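Local coordinates for protein paenibacillus xanthan lyase (Paenibacillus, PDB 6F2P) that probably cleaves the polysaccharide xanthan by beta-elimination, as a calcium-binding lyase of polysaccharide lyase family 8, at residues 8-13 with 140-145. Sequence-based numbering, arbitrary orientation.
Sequences TLREKY and LMYTEL
Arg10 NH2 lies over the Tyr142 ring, 3.3 Å from Tyr142 CE2, and is salt-bridged to Asp7, one helical turn earlier. The whole guanidinium lies flat on the ring, the two planes only 5° apart. Arg10 CZ sits 4.0 Å from the centroid of the Tyr142 ring, off-centre, in a cation-pi contact. The methylene ahead of the charged group takes the more central place: Arg10 CD is 3.6 Å from that centroid, a CH-pi contact over the face. The Arg10 chain leaves the helix with CG anti to the backbone N (chi1 -174°). It then bends at chi3 (60°), which turns the guanidinium along the ring from CD2 toward CE2. Tyr142 OH hydrogen-bonds the backbone O of Leu184, which helps fix the ring. A leucine in place of Tyr142 would probably leave the guanidinium without its flat partner and Leu184 O without this hydroxyl. The contact joins helix 4-18 to the 3-10 segment 142-144, within the alpha-helical part of the enzyme. No hydrogen bond crosses between 8-13 and 140-145. The contact between these two segments therefore rests on stacking, cation-pi and CH-pi attraction, while Asp7 probably offsets the arginine's charge.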
loop_
_atom_site.group_PDB
_atom_site.type_symbol
_atom_site.label_atom_id
_atom_site.label_comp_id
_atom_site.label_asym_id
_atom_site.label_seq_id
_atom_site.Cartn_x
_atom_site.Cartn_y
_atom_site.Cartn_z
ATOM N N THR A 8 14.303 38.990 -20.936
ATOM C CA THR A 8 15.153 38.308 -19.970
ATOM C C THR A 8 14.810 36.831 -19.881
ATOM O O THR A 8 15.701 35.972 -19.868
ATOM C CB THR A 8 15.026 38.938 -18.579
ATOM O OG1 THR A 8 15.513 40.280 -18.625
ATOM C CG2 THR A 8 15.854 38.169 -17.586
ATOM N N LEU A 9 13.511 36.548 -19.823
ATOM C CA LEU A 9 13.025 35.178 -19.762
ATOM C C LEU A 9 13.375 34.445 -21.049
ATOM O O LEU A 9 13.924 33.344 -21.006
ATOM C CB LEU A 9 11.515 35.141 -19.523
ATOM C CG LEU A 9 11.039 35.618 -18.153
ATOM C CD1 LEU A 9 9.522 35.512 -18.046
ATOM C CD2 LEU A 9 11.717 34.814 -17.060
ATOM N N ARG A 10 13.072 35.071 -22.187
ATOM C CA ARG A 10 13.361 34.485 -23.494
ATOM C C ARG A 10 14.833 34.100 -23.621
ATOM O O ARG A 10 15.162 33.049 -24.172
ATOM C CB ARG A 10 12.955 35.425 -24.633
ATOM C CG ARG A 10 13.094 34.788 -26.017
ATOM C CD ARG A 10 12.955 35.794 -27.164
ATOM N NE ARG A 10 13.974 36.841 -27.085
ATOM C CZ ARG A 10 13.720 38.111 -26.772
ATOM N NH1 ARG A 10 14.711 38.989 -26.709
ATOM N NH2 ARG A 10 12.478 38.504 -26.525
ATOM N N GLU A 11 15.713 34.934 -23.079
ATOM C CA GLU A 11 17.145 34.669 -23.159
ATOM C C GLU A 11 17.527 33.523 -22.251
ATOM O O GLU A 11 18.407 32.718 -22.572
ATOM C CB GLU A 11 17.942 35.918 -22.811
ATOM C CG GLU A 11 17.892 36.974 -23.900
ATOM C CD GLU A 11 18.363 38.333 -23.428
ATOM O OE1 GLU A 11 18.775 38.458 -22.254
ATOM O OE2 GLU A 11 18.319 39.280 -24.238
ATOM N N LYS A 12 16.856 33.454 -21.108
ATOM C CA LYS A 12 17.054 32.359 -20.172
ATOM C C LYS A 12 16.647 31.035 -20.823
ATOM O O LYS A 12 17.349 30.032 -20.704
ATOM C CB LYS A 12 16.227 32.608 -18.925
ATOM C CG LYS A 12 16.597 31.753 -17.745
ATOM C CD LYS A 12 15.485 31.846 -16.733
ATOM C CE LYS A 12 15.911 31.361 -15.372
ATOM N NZ LYS A 12 14.959 31.915 -14.361
ATOM N N TYR A 13 15.522 31.051 -21.538
ATOM C CA TYR A 13 14.976 29.854 -22.177
ATOM C C TYR A 13 15.861 29.395 -23.312
ATOM O O TYR A 13 16.158 28.204 -23.440
ATOM C CB TYR A 13 13.572 30.123 -22.726
ATOM C CG TYR A 13 12.855 28.874 -23.191
ATOM C CD1 TYR A 13 12.609 27.835 -22.308
ATOM C CD2 TYR A 13 12.409 28.739 -24.500
ATOM C CE1 TYR A 13 11.953 26.688 -22.710
ATOM C CE2 TYR A 13 11.744 27.592 -24.916
ATOM C CZ TYR A 13 11.523 26.564 -24.011
ATOM O OH TYR A 13 10.868 25.408 -24.389
ATOM N N LEU A 140 14.973 30.431 -30.505
ATOM C CA LEU A 140 16.325 30.501 -31.036
ATOM C C LEU A 140 16.480 31.591 -32.096
ATOM O O LEU A 140 17.496 32.277 -32.145
ATOM C CB LEU A 140 16.717 29.151 -31.639
ATOM C CG LEU A 140 16.727 27.954 -30.692
ATOM C CD1 LEU A 140 16.976 26.673 -31.461
ATOM C CD2 LEU A 140 17.778 28.139 -29.601
ATOM N N MET A 141 15.465 31.743 -32.941
ATOM C CA MET A 141 15.586 32.542 -34.151
ATOM C C MET A 141 15.009 33.951 -34.000
ATOM O O MET A 141 14.982 34.732 -34.962
ATOM C CB MET A 141 14.875 31.824 -35.297
ATOM C CG MET A 141 15.414 30.438 -35.605
ATOM S SD MET A 141 17.068 30.473 -36.319
ATOM C CE MET A 141 16.755 31.474 -37.779
ATOM N N TYR A 142 14.561 34.264 -32.788
ATOM C CA TYR A 142 13.834 35.494 -32.480
ATOM C C TYR A 142 14.411 36.776 -33.097
ATOM O O TYR A 142 13.713 37.521 -33.790
ATOM C CB TYR A 142 13.751 35.649 -30.963
ATOM C CG TYR A 142 12.629 36.538 -30.496
ATOM C CD1 TYR A 142 11.338 36.046 -30.378
ATOM C CD2 TYR A 142 12.860 37.864 -30.157
ATOM C CE1 TYR A 142 10.298 36.857 -29.941
ATOM C CE2 TYR A 142 11.826 38.684 -29.718
ATOM C CZ TYR A 142 10.548 38.175 -29.615
ATOM O OH TYR A 142 9.518 38.982 -29.178
ATOM N N THR A 143 15.689 37.024 -32.836
ATOM C CA THR A 143 16.355 38.230 -33.309
ATOM C C THR A 143 16.510 38.285 -34.836
ATOM O O THR A 143 16.822 39.340 -35.401
ATOM C CB THR A 143 17.742 38.352 -32.676
ATOM O OG1 THR A 143 18.515 37.197 -33.014
ATOM C CG2 THR A 143 17.623 38.438 -31.174
ATOM N N GLU A 144 16.298 37.151 -35.497
ATOM C CA GLU A 144 16.429 37.079 -36.942
ATOM C C GLU A 144 15.074 37.163 -37.616
ATOM O O GLU A 144 14.976 37.045 -38.838
ATOM C CB GLU A 144 17.114 35.775 -37.343
ATOM C CG GLU A 144 18.449 35.555 -36.655
ATOM C CD GLU A 144 19.534 36.455 -37.202
ATOM O OE1 GLU A 144 19.359 37.008 -38.314
ATOM O OE2 GLU A 144 20.568 36.610 -36.519
ATOM N N LEU A 145 14.028 37.357 -36.818
ATOM C CA LEU A 145 12.661 37.365 -37.330
ATOM C C LEU A 145 12.050 38.760 -37.307
ATOM O O LEU A 145 12.425 39.590 -36.493
ATOM C CB LEU A 145 11.795 36.416 -36.504
ATOM C CG LEU A 145 12.191 34.939 -36.520
ATOM C CD1 LEU A 145 11.363 34.172 -35.500
ATOM C CD2 LEU A 145 11.986 34.345 -37.900
#